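Local coordinates for protein metal-dependent phosphohydrolase, HDOD domain-containing (Geobacter sulfurreducens, PDB 3HC1) that is of unknown function but carries two iron ions in a helical HD-type site, consistent with a metal-dependent phosphohydrolase of the HDOD family, at residues Q183-E186 and T191-C194; F158-F161 and E166-Q169; D175-T180 and E185-G190; E18-V23 and G197-K202; Y146-L151 and C211-Y216. All coordinates share one frame; numbering follows the deposited sequence.

Contact 1 (Q183-E186 and T191-C194); sequences QAEE and TSHC. With FE (Fe (III) ion), chain B.
Glu185 reaches from its helix to the iron ligand His193 and holds both its ring and its backbone. At the root of the side chain, CB rests 3.7 Å from Thr191 O. CG stands anti to the carbonyl carbon (chi1 -72°), and the chain then runs extended, which carries the carboxylate past Ser192, whose CB lies 3.6 Å from Glu185 OE1. That oxygen takes two bonds. His193 ND1 approaches on its syn lone pair at 2.8 Å, the oxygen lying almost in the imidazole plane, while His193 N donates to the same OE1 at 2.9 Å from above the carboxylate plane. Carboxylate and ring stand nearly perpendicular, 84° apart. OE2 lies against the ring of Phe167 and close to the carboxylate of Glu156. With ND1 serving as donor, His193 NE2 is left to bind iron at 2.3 Å, and Asp153, His217, His218 and Glu249 complete that ion's protein ligands beside a water. Ser192 is the N-cap of helix 193-203, its OG accepting from Cys194 N and also bonded to Glu195. Cutting Glu185 back to an alanine is likely to leave His193 ND1 and N without their shared acceptor and the ring held mainly through its bond to iron. A carboxylate behind a metal-bound histidine is a second-shell support, here within the two-iron site of an HD-type domain.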
# COMPACT_ATOMS: atom_id res chain seq x y z
N GLN A 183 9.27 -4.29 -15.44
CA GLN A 183 10.11 -4.73 -16.56
C GLN A 183 10.84 -3.54 -17.20
O GLN A 183 12.05 -3.56 -17.36
CB GLN A 183 9.24 -5.46 -17.59
CG GLN A 183 8.69 -6.81 -17.11
CD GLN A 183 7.75 -7.44 -18.14
OE1 GLN A 183 6.76 -6.84 -18.57
NE2 GLN A 183 8.09 -8.64 -18.58
N ALA A 184 10.11 -2.49 -17.53
CA ALA A 184 10.71 -1.28 -18.08
C ALA A 184 11.80 -0.74 -17.14
O ALA A 184 12.90 -0.42 -17.59
CB ALA A 184 9.67 -0.26 -18.29
N GLU A 185 11.51 -0.68 -15.83
CA GLU A 185 12.50 -0.21 -14.87
C GLU A 185 13.77 -1.09 -14.90
O GLU A 185 14.90 -0.61 -14.90
CB GLU A 185 11.86 -0.18 -13.45
CG GLU A 185 10.88 0.95 -13.32
CD GLU A 185 9.96 0.82 -12.14
OE1 GLU A 185 10.11 -0.10 -11.28
OE2 GLU A 185 9.00 1.59 -12.15
N GLU A 186 13.56 -2.39 -14.91
CA GLU A 186 14.66 -3.32 -14.93
C GLU A 186 15.59 -3.08 -16.14
O GLU A 186 16.82 -3.10 -16.02
CB GLU A 186 14.10 -4.75 -14.97
CG GLU A 186 15.13 -5.85 -15.01
CD GLU A 186 16.11 -5.80 -13.86
OE1 GLU A 186 15.74 -5.24 -12.79
OE2 GLU A 186 17.24 -6.32 -14.03
N THR A 191 17.36 -2.12 -11.97
CA THR A 191 16.75 -2.30 -10.65
C THR A 191 15.32 -1.82 -10.80
O THR A 191 14.99 -1.21 -11.81
CB THR A 191 17.51 -1.54 -9.54
OG1 THR A 191 17.04 -1.98 -8.26
CG2 THR A 191 17.31 -0.01 -9.63
N SER A 192 14.46 -2.06 -9.81
CA SER A 192 13.08 -1.59 -9.88
C SER A 192 12.62 -0.82 -8.63
O SER A 192 13.36 -0.69 -7.64
CB SER A 192 12.16 -2.80 -10.13
OG SER A 192 11.74 -3.36 -8.89
N HIS A 193 11.38 -0.36 -8.67
CA HIS A 193 10.76 0.30 -7.52
C HIS A 193 10.66 -0.61 -6.29
O HIS A 193 10.52 -0.09 -5.16
CB HIS A 193 9.38 0.86 -7.84
CG HIS A 193 8.35 -0.18 -8.12
ND1 HIS A 193 8.34 -0.92 -9.29
CD2 HIS A 193 7.35 -0.67 -7.36
CE1 HIS A 193 7.33 -1.77 -9.25
NE2 HIS A 193 6.70 -1.62 -8.10
N CYS A 194 10.69 -1.93 -6.48
CA CYS A 194 10.80 -2.90 -5.37
C CYS A 194 12.06 -2.66 -4.57
O CYS A 194 12.03 -2.46 -3.37
CB CYS A 194 10.77 -4.32 -5.85
SG CYS A 194 9.24 -4.79 -6.68
FE FE B . 4.61 -2.38 -7.54
O HOH W 1 2.88 -3.07 -7.21

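Contact 2 (F158-F161 and E166-Q169); sequences FINF and EFSQ
Phe167 lays its ring along the flank of helix 154-162, overlapping the backbone where Ile159 gives way to Asn160. Asn160 N sits over one ring face, 4.0 Å above the plane and shifted toward the rim, and Asn160 CA comes 3.5 Å from Phe167 CD2. The methyl CG2 of Ile159 meets the other ortho carbon, Phe167 CD1, obliquely and tightly at 3.2 Å; it also touches Phe167 CB. With chi1 at -61°, Ile159 holds CG2 anti to its own nitrogen and turned to the ring, while CD1 on the other branch extends toward Glu185 and His193. On the Asn160 side, CB and the amide run beside CD2 and CE2. Asn160 OD1 lies 3.4 Å from Phe167 CD2, and amide and ring planes are inclined by 59°. The contact joins two consecutive helices of the all-helical HDOD domain, 154-162 and 164-177, which are separated by Arg163 alone; the ring of Phe167 packs between them close to this short link. The Asn160 amide is buried but not wanting a partner: OD1 accepts from Leu114 N, and its ND2 is hydrogen-bonded as well. The packing between the two helices would probably be lost in part if the ring were cut back to an alanine, with the Ile159 methyl and the carboxylate of Glu185 left without the surface they rest on. Phe19 of helix 9-21 lies against Ile159 from outside the pair, and Leu119 of helix 116-136 borders Asn160.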
# COMPACT_ATOMS: atom_id res chain seq x y z
N PHE A 158 8.83 7.57 -5.31
CA PHE A 158 10.15 8.15 -5.35
C PHE A 158 10.66 8.40 -6.75
O PHE A 158 11.17 9.47 -7.02
CB PHE A 158 11.15 7.24 -4.63
CG PHE A 158 12.55 7.72 -4.74
CD1 PHE A 158 13.00 8.70 -3.89
CD2 PHE A 158 13.40 7.25 -5.73
CE1 PHE A 158 14.29 9.17 -3.99
CE2 PHE A 158 14.68 7.72 -5.83
CZ PHE A 158 15.11 8.69 -4.97
N ILE A 159 10.59 7.39 -7.62
CA ILE A 159 11.14 7.53 -8.95
C ILE A 159 10.35 8.63 -9.71
O ILE A 159 10.96 9.43 -10.45
CB ILE A 159 11.10 6.22 -9.73
CG1 ILE A 159 11.94 5.15 -9.01
CG2 ILE A 159 11.57 6.38 -11.17
CD1 ILE A 159 11.79 3.81 -9.66
N ASN A 160 9.02 8.61 -9.54
CA ASN A 160 8.09 9.54 -10.25
C ASN A 160 8.40 10.99 -9.88
O ASN A 160 8.48 11.85 -10.75
CB ASN A 160 6.62 9.20 -9.95
CG ASN A 160 5.64 10.05 -10.79
OD1 ASN A 160 5.83 10.27 -12.01
ND2 ASN A 160 4.60 10.51 -10.15
N PHE A 161 8.60 11.25 -8.60
CA PHE A 161 8.74 12.63 -8.10
C PHE A 161 10.21 13.08 -8.10
O PHE A 161 10.49 14.27 -8.23
CB PHE A 161 8.20 12.79 -6.68
CG PHE A 161 6.69 12.84 -6.56
CD1 PHE A 161 5.85 13.11 -7.67
CD2 PHE A 161 6.11 12.68 -5.30
CE1 PHE A 161 4.51 13.19 -7.52
CE2 PHE A 161 4.73 12.77 -5.14
CZ PHE A 161 3.94 13.03 -6.26
N GLU A 166 13.99 10.74 -15.73
CA GLU A 166 14.31 9.36 -16.04
C GLU A 166 13.07 8.47 -16.15
O GLU A 166 12.95 7.70 -17.09
CB GLU A 166 15.24 8.77 -14.96
CG GLU A 166 16.69 9.37 -14.84
CD GLU A 166 16.77 10.78 -14.20
OE1 GLU A 166 15.92 11.16 -13.38
OE2 GLU A 166 17.72 11.53 -14.53
N PHE A 167 12.17 8.54 -15.16
CA PHE A 167 10.90 7.76 -15.16
C PHE A 167 10.09 8.03 -16.44
O PHE A 167 9.34 7.16 -16.90
CB PHE A 167 10.06 8.18 -13.96
CG PHE A 167 8.96 7.20 -13.56
CD1 PHE A 167 9.23 5.85 -13.34
CD2 PHE A 167 7.70 7.67 -13.23
CE1 PHE A 167 8.23 4.96 -12.88
CE2 PHE A 167 6.69 6.82 -12.78
CZ PHE A 167 6.95 5.45 -12.59
N SER A 168 10.19 9.26 -16.96
CA SER A 168 9.56 9.61 -18.26
C SER A 168 9.81 8.54 -19.28
O SER A 168 8.91 8.21 -20.04
CB SER A 168 10.10 10.92 -18.84
OG SER A 168 9.71 11.99 -18.01
N GLN A 169 11.04 8.03 -19.31
CA GLN A 169 11.44 6.98 -20.24
C GLN A 169 10.85 5.60 -19.92
O GLN A 169 10.61 4.78 -20.83
CB GLN A 169 12.99 6.87 -20.28

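Contact 3 (D175-T180 and E185-G190); sequences DEEKIT and EERLFG
Glu177 OE2 receives both terminal nitrogens of Arg187. The stronger bond, from Arg187 NH1 to Glu177 OE2, is 2.6 Å long with an N-H...O angle of 159°; the second, from Arg187 NH2 to the same OE2, is weak at 3.0 Å. The oxygen lies in the guanidinium plane, yet the donor meets the carboxylate from above its plane, and the two flat groups are inclined by 35°. The salt bridge is therefore forked on one oxygen and not the two-by-two pairing of a carboxylate facing a guanidinium squarely; Glu177 OE1 stays 3.2 Å from Arg187 NH1 without a bond.

The two chains approach from opposite directions. Glu177 is fully extended from the last turn of helix 164-177, whereas Arg187 leaves helix 181-189 extended and bends at chi3 (-59°), which turns its head to the acid. Ile179 covers a flat side: its CD1 methyl sits over one guanidinium face, 3.9 Å from Arg187 CZ, while Leu173 of helix 164-177 also touches the Arg187 side chain. The loop carrying Ile179 begins at Lys178, which has positive phi after the helix end and folds its chain back so that NZ donates to Asp175 O at 2.7 Å. Thr180 then caps the next helix; Lys178 to Thr180 thus form the short turn of a hairpin of two consecutive helices, 164-177 and 181-189, in the HDOD domain.

Both charged residues are exposed, so water probably screens the attraction, and the bridge is likely to fix the arginine head over the isoleucine methyl more than to add much stability.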
# COMPACT_ATOMS: atom_id res chain seq x y z
N ASP A 175 4.35 2.37 -22.46
CA ASP A 175 3.24 2.79 -23.35
C ASP A 175 3.44 2.35 -24.82
O ASP A 175 2.46 2.24 -25.56
CB ASP A 175 3.02 4.32 -23.29
CG ASP A 175 2.36 4.81 -21.97
OD1 ASP A 175 2.42 4.10 -20.92
OD2 ASP A 175 1.80 5.95 -21.97
N GLU A 176 4.69 2.11 -25.21
CA GLU A 176 5.04 1.79 -26.59
C GLU A 176 5.28 0.29 -26.81
O GLU A 176 4.91 -0.24 -27.86
CB GLU A 176 6.25 2.62 -27.04
N GLU A 177 5.87 -0.41 -25.84
CA GLU A 177 6.17 -1.84 -25.99
C GLU A 177 5.29 -2.77 -25.09
O GLU A 177 5.49 -4.00 -25.02
CB GLU A 177 7.64 -2.01 -25.70
CG GLU A 177 8.15 -3.43 -25.58
CD GLU A 177 9.65 -3.47 -25.56
OE1 GLU A 177 10.30 -2.57 -26.16
OE2 GLU A 177 10.19 -4.40 -24.93
N LYS A 178 4.35 -2.15 -24.38
CA LYS A 178 3.34 -2.88 -23.60
C LYS A 178 3.95 -3.91 -22.62
O LYS A 178 3.46 -5.02 -22.52
CB LYS A 178 2.35 -3.55 -24.57
CG LYS A 178 1.92 -2.64 -25.75
CD LYS A 178 1.10 -1.45 -25.25
CE LYS A 178 0.90 -0.40 -26.33
NZ LYS A 178 0.17 0.77 -25.75
N ILE A 179 5.04 -3.54 -21.93
CA ILE A 179 5.62 -4.36 -20.86
C ILE A 179 5.20 -3.70 -19.54
O ILE A 179 4.61 -2.60 -19.59
CB ILE A 179 7.16 -4.50 -20.98
CG1 ILE A 179 7.89 -3.16 -20.75
CG2 ILE A 179 7.51 -5.02 -22.38
CD1 ILE A 179 9.40 -3.27 -20.94
N THR A 180 5.48 -4.36 -18.41
CA THR A 180 5.13 -3.82 -17.08
C THR A 180 6.14 -2.75 -16.68
O THR A 180 7.26 -2.67 -17.20
CB THR A 180 5.04 -4.86 -15.95
OG1 THR A 180 6.33 -5.38 -15.63
CG2 THR A 180 4.04 -6.00 -16.23
N GLU A 185 11.51 -0.68 -15.83
CA GLU A 185 12.50 -0.21 -14.87
C GLU A 185 13.77 -1.09 -14.90
O GLU A 185 14.90 -0.61 -14.90
CB GLU A 185 11.86 -0.18 -13.45
CG GLU A 185 10.88 0.95 -13.32
CD GLU A 185 9.96 0.82 -12.14
OE1 GLU A 185 10.11 -0.10 -11.28
OE2 GLU A 185 9.00 1.59 -12.15
N GLU A 186 13.56 -2.39 -14.91
CA GLU A 186 14.66 -3.32 -14.93
C GLU A 186 15.59 -3.08 -16.14
O GLU A 186 16.82 -3.10 -16.02
CB GLU A 186 14.10 -4.75 -14.97
CG GLU A 186 15.13 -5.85 -15.01
CD GLU A 186 16.11 -5.80 -13.86
OE1 GLU A 186 15.74 -5.24 -12.79
OE2 GLU A 186 17.24 -6.32 -14.03
N ARG A 187 14.97 -2.85 -17.29
CA ARG A 187 15.70 -2.64 -18.53
C ARG A 187 16.44 -1.31 -18.53
O ARG A 187 17.61 -1.26 -18.88
CB ARG A 187 14.74 -2.68 -19.72
CG ARG A 187 15.46 -2.68 -21.07
CD ARG A 187 14.50 -2.80 -22.22
NE ARG A 187 13.72 -4.03 -22.13
CZ ARG A 187 12.64 -4.28 -22.86
NH1 ARG A 187 12.21 -3.38 -23.74
NH2 ARG A 187 11.99 -5.43 -22.71
N LEU A 188 15.74 -0.24 -18.16
CA LEU A 188 16.31 1.09 -18.18
C LEU A 188 17.26 1.41 -17.03
O LEU A 188 18.15 2.24 -17.22
CB LEU A 188 15.20 2.15 -18.24
CG LEU A 188 14.41 2.06 -19.55
CD1 LEU A 188 13.35 3.15 -19.68
CD2 LEU A 188 15.37 2.10 -20.74
N PHE A 189 17.07 0.78 -15.86
CA PHE A 189 17.87 1.09 -14.67
C PHE A 189 18.63 -0.10 -14.06
O PHE A 189 19.40 0.10 -13.15
CB PHE A 189 16.99 1.67 -13.59
CG PHE A 189 16.07 2.77 -14.04
CD1 PHE A 189 16.50 3.74 -14.93
CD2 PHE A 189 14.78 2.86 -13.54
CE1 PHE A 189 15.64 4.75 -15.33
CE2 PHE A 189 13.93 3.87 -13.92
CZ PHE A 189 14.37 4.82 -14.82
N GLY A 190 18.38 -1.33 -14.50
CA GLY A 190 18.91 -2.54 -13.80
C GLY A 190 18.41 -2.82 -12.38
O GLY A 190 18.95 -3.65 -11.67

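Contact 4 (E18-V23 and G197-K202); sequences EFMSGV and GFALAK
Met20, present as selenomethionine, reaches from helix 9-21 to helix 193-203 and makes all the contacts of its segment here. The interactions are of two kinds, both van der Waals in nature. The first joins side chain to side chain: the selenium, SE, touches the methyl of Ala199 at 3.5 Å from CB, and the terminal methyl CE reaches Leu200 CD1 at 4.2 Å. The second joins side chain to backbone: CE lies 4.0 Å from Leu200 CA and as far from Leu200 N, while SE also lies near that nitrogen, so the end of the Met20 chain covers the main chain where Ala199 passes into Leu200.

The shape of the side chain explains this reach. CG is anti to the carbonyl carbon and chi2 is extended, which carries SE straight across; the bend at chi3 (58°) then turns CE along the other helix toward Leu200. The small methyl of Ala199 points at helix 9-21 and admits the selenium close to the backbone, whereas the longer Leu200 chain, with CG anti to its nitrogen (chi1 -172°), passes to one side and meets only the tip. The backbones remain well apart, 8.4 Å between Met20 CA and Leu200 CA.

The backbone bonds are routine: Val23 N donates to Met20 O at 2.9 Å, and Ala201 N bonds Gly197 O. Among the neighbours, Phe158 of helix 154-162 packs on Met20, Arg17 of helix 9-21 adjoins Ala199, and helix 208-216 lies against Phe198 and Ala201, placing helix 193-203 between the N-terminal helix and helix 208-216.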
# COMPACT_ATOMS: atom_id res chain seq x y z
N GLU A 18 22.46 3.33 -5.35
CA GLU A 18 23.12 4.34 -6.22
C GLU A 18 22.10 5.24 -6.92
O GLU A 18 22.32 6.46 -7.07
CB GLU A 18 23.98 3.67 -7.29
CG GLU A 18 25.01 2.66 -6.75
CD GLU A 18 26.24 3.32 -6.09
OE1 GLU A 18 26.31 4.58 -6.03
OE2 GLU A 18 27.14 2.57 -5.64
N PHE A 19 20.99 4.66 -7.34
CA PHE A 19 19.89 5.45 -7.93
C PHE A 19 19.37 6.53 -6.94
O PHE A 19 18.95 7.60 -7.35
CB PHE A 19 18.72 4.50 -8.31
CG PHE A 19 17.77 5.03 -9.35
CD1 PHE A 19 18.13 5.04 -10.70
CD2 PHE A 19 16.50 5.43 -9.00
CE1 PHE A 19 17.23 5.48 -11.69
CE2 PHE A 19 15.60 5.87 -9.99
CZ PHE A 19 15.98 5.89 -11.34
N MSE A 20 19.36 6.24 -5.65
CA MSE A 20 18.93 7.27 -4.69
C MSE A 20 20.05 8.32 -4.35
O MSE A 20 19.76 9.50 -4.16
CB MSE A 20 18.43 6.61 -3.44
CG MSE A 20 17.11 6.01 -3.65
SE MSE A 20 16.76 4.83 -2.19
CE MSE A 20 16.86 5.80 -0.77
N SER A 21 21.30 7.87 -4.26
CA SER A 21 22.51 8.75 -4.17
C SER A 21 22.48 10.04 -4.96
O SER A 21 22.90 11.08 -4.47
CB SER A 21 23.75 8.02 -4.69
OG SER A 21 24.06 6.86 -3.94
N GLY A 22 22.02 9.97 -6.20
CA GLY A 22 22.04 11.12 -7.08
C GLY A 22 20.93 12.10 -6.79
O GLY A 22 20.89 13.18 -7.40
N VAL A 23 20.02 11.76 -5.89
CA VAL A 23 18.98 12.69 -5.47
C VAL A 23 19.56 13.41 -4.25
O VAL A 23 20.03 12.77 -3.30
CB VAL A 23 17.65 11.98 -5.11
CG1 VAL A 23 16.59 12.96 -4.56
CG2 VAL A 23 17.13 11.21 -6.30
N GLY A 197 12.21 1.02 -3.34
CA GLY A 197 11.25 1.22 -2.22
C GLY A 197 11.81 0.59 -0.95
O GLY A 197 11.62 1.11 0.18
N PHE A 198 12.46 -0.54 -1.12
CA PHE A 198 13.11 -1.24 0.04
C PHE A 198 14.19 -0.35 0.67
O PHE A 198 14.19 -0.11 1.88
CB PHE A 198 13.68 -2.58 -0.43
CG PHE A 198 14.38 -3.36 0.62
CD1 PHE A 198 13.66 -4.27 1.42
CD2 PHE A 198 15.75 -3.19 0.81
CE1 PHE A 198 14.34 -5.04 2.35
CE2 PHE A 198 16.44 -3.92 1.79
CZ PHE A 198 15.71 -4.83 2.56
N ALA A 199 15.07 0.17 -0.19
CA ALA A 199 16.17 1.04 0.24
C ALA A 199 15.61 2.26 0.96
O ALA A 199 16.17 2.71 1.92
CB ALA A 199 16.99 1.53 -0.96
N LEU A 200 14.49 2.78 0.46
CA LEU A 200 13.83 3.94 1.04
C LEU A 200 13.19 3.69 2.39
O LEU A 200 13.43 4.40 3.37
CB LEU A 200 12.81 4.58 0.05
CG LEU A 200 12.18 5.92 0.46
CD1 LEU A 200 13.18 7.05 0.72
CD2 LEU A 200 11.16 6.35 -0.57
N ALA A 201 12.44 2.62 2.47
CA ALA A 201 11.84 2.21 3.70
C ALA A 201 12.90 1.84 4.76
O ALA A 201 12.73 2.15 5.96
CB ALA A 201 10.89 1.01 3.43
N LYS A 202 14.01 1.24 4.33
CA LYS A 202 15.13 0.96 5.24
C LYS A 202 15.75 2.24 5.74
O LYS A 202 15.98 2.37 6.93
CB LYS A 202 16.22 0.08 4.62
CG LYS A 202 15.79 -1.38 4.32
CD LYS A 202 15.59 -2.22 5.59
CE LYS A 202 16.88 -2.81 6.05
NZ LYS A 202 16.80 -3.18 7.46

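Contact 5 (Y146-L151 and C211-Y216); sequences YVAGLL and CDTILY
Ala148 and Thr213 meet at the nearest approach of the two backbones, their CA atoms 6.4 Å apart. Ala148 CB lies against both branches of the threonine, 3.8 Å from Thr213 OG1 and 4.0 Å from Thr213 CG2, and the same CG2 also borders Ala148 O. Next along its helix, Ile214 covers a carbonyl instead of a side chain, about a turn on from Ala148: Leu151 O faces Ile214 CG1 at 3.5 Å and Ile214 CD1 at 3.7 Å. These are van der Waals contacts throughout, and the small side chains of Ala148 and Thr213 are consistent with so close an approach.

The next layer sets the groups in place. Thr213 holds OG1 anti to its carbonyl carbon (chi1 -66°), where the hydroxyl bonds Phe209 O one turn back while both branches still touch Ala148 CB. Ile214 has CG1 in the matching position, which sends its longer branch to Leu151 O. Beyond them, Ile230 of helix 229-243 packs on both Ala148 and Thr213, and Val231 and Val234 touch Thr213.

Farther out come the metal ligands. Gly149 O bonds His152 ND1, and Ile214 O receives a weak bond from His217 ND1, bonds that probably help to orient these iron-binding histidines. Two packed helices leading into the His152-Asp153 and His217-His218 ligands are part of the helical core of a two-iron, HD-type site.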
# COMPACT_ATOMS: atom_id res chain seq x y z
N TYR A 146 -2.81 -3.41 6.05
CA TYR A 146 -3.21 -2.15 5.45
C TYR A 146 -1.99 -1.22 5.21
O TYR A 146 -1.81 -0.68 4.12
CB TYR A 146 -4.24 -1.43 6.32
CG TYR A 146 -4.71 -0.10 5.74
CD1 TYR A 146 -4.04 1.07 6.03
CD2 TYR A 146 -5.82 -0.02 4.92
CE1 TYR A 146 -4.42 2.27 5.53
CE2 TYR A 146 -6.24 1.24 4.40
CZ TYR A 146 -5.52 2.36 4.70
OH TYR A 146 -5.90 3.59 4.23
N VAL A 147 -1.18 -1.04 6.25
CA VAL A 147 -0.04 -0.13 6.19
C VAL A 147 1.00 -0.66 5.16
O VAL A 147 1.43 0.11 4.34
CB VAL A 147 0.59 0.08 7.59
CG1 VAL A 147 1.99 0.67 7.49
CG2 VAL A 147 -0.31 0.97 8.47
N ALA A 148 1.31 -1.98 5.16
CA ALA A 148 2.21 -2.58 4.15
C ALA A 148 1.70 -2.31 2.73
O ALA A 148 2.48 -1.97 1.83
CB ALA A 148 2.44 -4.07 4.38
N GLY A 149 0.38 -2.42 2.56
CA GLY A 149 -0.28 -2.20 1.26
C GLY A 149 -0.18 -0.78 0.75
O GLY A 149 0.20 -0.52 -0.41
N LEU A 150 -0.50 0.17 1.63
CA LEU A 150 -0.44 1.58 1.25
C LEU A 150 0.98 2.01 0.90
O LEU A 150 1.16 2.94 0.11
CB LEU A 150 -0.99 2.45 2.38
CG LEU A 150 -1.35 3.90 2.07
CD1 LEU A 150 -2.15 4.08 0.81
CD2 LEU A 150 -2.13 4.48 3.26
N LEU A 151 2.01 1.33 1.46
CA LEU A 151 3.39 1.70 1.21
C LEU A 151 4.05 0.88 0.11
O LEU A 151 5.24 1.09 -0.19
CB LEU A 151 4.24 1.53 2.48
CG LEU A 151 3.85 2.49 3.63
CD1 LEU A 151 4.58 2.09 4.89
CD2 LEU A 151 4.22 3.91 3.17
N CYS A 211 9.37 -3.44 4.79
CA CYS A 211 10.46 -3.44 3.80
C CYS A 211 10.37 -4.61 2.87
O CYS A 211 10.46 -4.47 1.65
CB CYS A 211 11.81 -3.43 4.51
SG CYS A 211 12.14 -1.89 5.40
N ASP A 212 10.18 -5.80 3.43
CA ASP A 212 10.11 -6.99 2.57
C ASP A 212 8.83 -6.99 1.67
O ASP A 212 8.84 -7.53 0.60
CB ASP A 212 10.10 -8.23 3.44
CG ASP A 212 11.42 -8.45 4.18
OD1 ASP A 212 12.41 -7.68 4.03
OD2 ASP A 212 11.43 -9.42 4.99
N THR A 213 7.74 -6.41 2.13
CA THR A 213 6.54 -6.38 1.35
C THR A 213 6.81 -5.53 0.10
O THR A 213 6.52 -5.99 -1.00
CB THR A 213 5.36 -5.77 2.10
OG1 THR A 213 4.98 -6.61 3.21
CG2 THR A 213 4.16 -5.57 1.14
N ILE A 214 7.50 -4.39 0.29
CA ILE A 214 7.92 -3.47 -0.81
C ILE A 214 8.87 -4.19 -1.79
O ILE A 214 8.68 -4.12 -2.98
CB ILE A 214 8.53 -2.19 -0.23
CG1 ILE A 214 7.54 -1.41 0.64
CG2 ILE A 214 9.05 -1.23 -1.33
CD1 ILE A 214 8.26 -0.33 1.52
N LEU A 215 9.79 -5.01 -1.27
CA LEU A 215 10.76 -5.73 -2.09
C LEU A 215 10.18 -6.87 -2.92
O LEU A 215 10.61 -7.11 -4.07
CB LEU A 215 11.88 -6.30 -1.19
CG LEU A 215 13.05 -7.05 -1.86
CD1 LEU A 215 13.74 -6.19 -2.92
CD2 LEU A 215 14.07 -7.56 -0.81
N TYR A 216 9.20 -7.58 -2.36
CA TYR A 216 8.76 -8.87 -2.91
C TYR A 216 7.36 -8.88 -3.49
O TYR A 216 6.89 -9.93 -3.95
CB TYR A 216 8.85 -9.96 -1.84
CG TYR A 216 10.22 -10.24 -1.27
CD1 TYR A 216 11.27 -10.70 -2.07
CD2 TYR A 216 10.45 -10.14 0.10
CE1 TYR A 216 12.55 -11.00 -1.49
CE2 TYR A 216 11.69 -10.44 0.68
CZ TYR A 216 12.72 -10.85 -0.11
OH TYR A 216 13.89 -11.14 0.52

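How the contacts relate
Contacts 1, 2, 4 and 5 are buried; contact 3 alone lies at the surface, and its charged pair differs accordingly from the van der Waals packing of contacts 2, 4 and 5. Contact 1 is buried yet polar, with a carboxylate backing an iron ligand. Helix 181-189 is common to contacts 1 and 3, turning Glu185 inward to His193 and Arg187 outward; helix 164-177 links contacts 2 and 3, and helix 193-203 links contacts 1 and 4. Contacts 1, 2 and 3 close short turns between successive helices, whereas contacts 4 and 5 join distant parts of the chain and cross in sequence, touching where Ile214 CG2 meets Gly197 and Phe198.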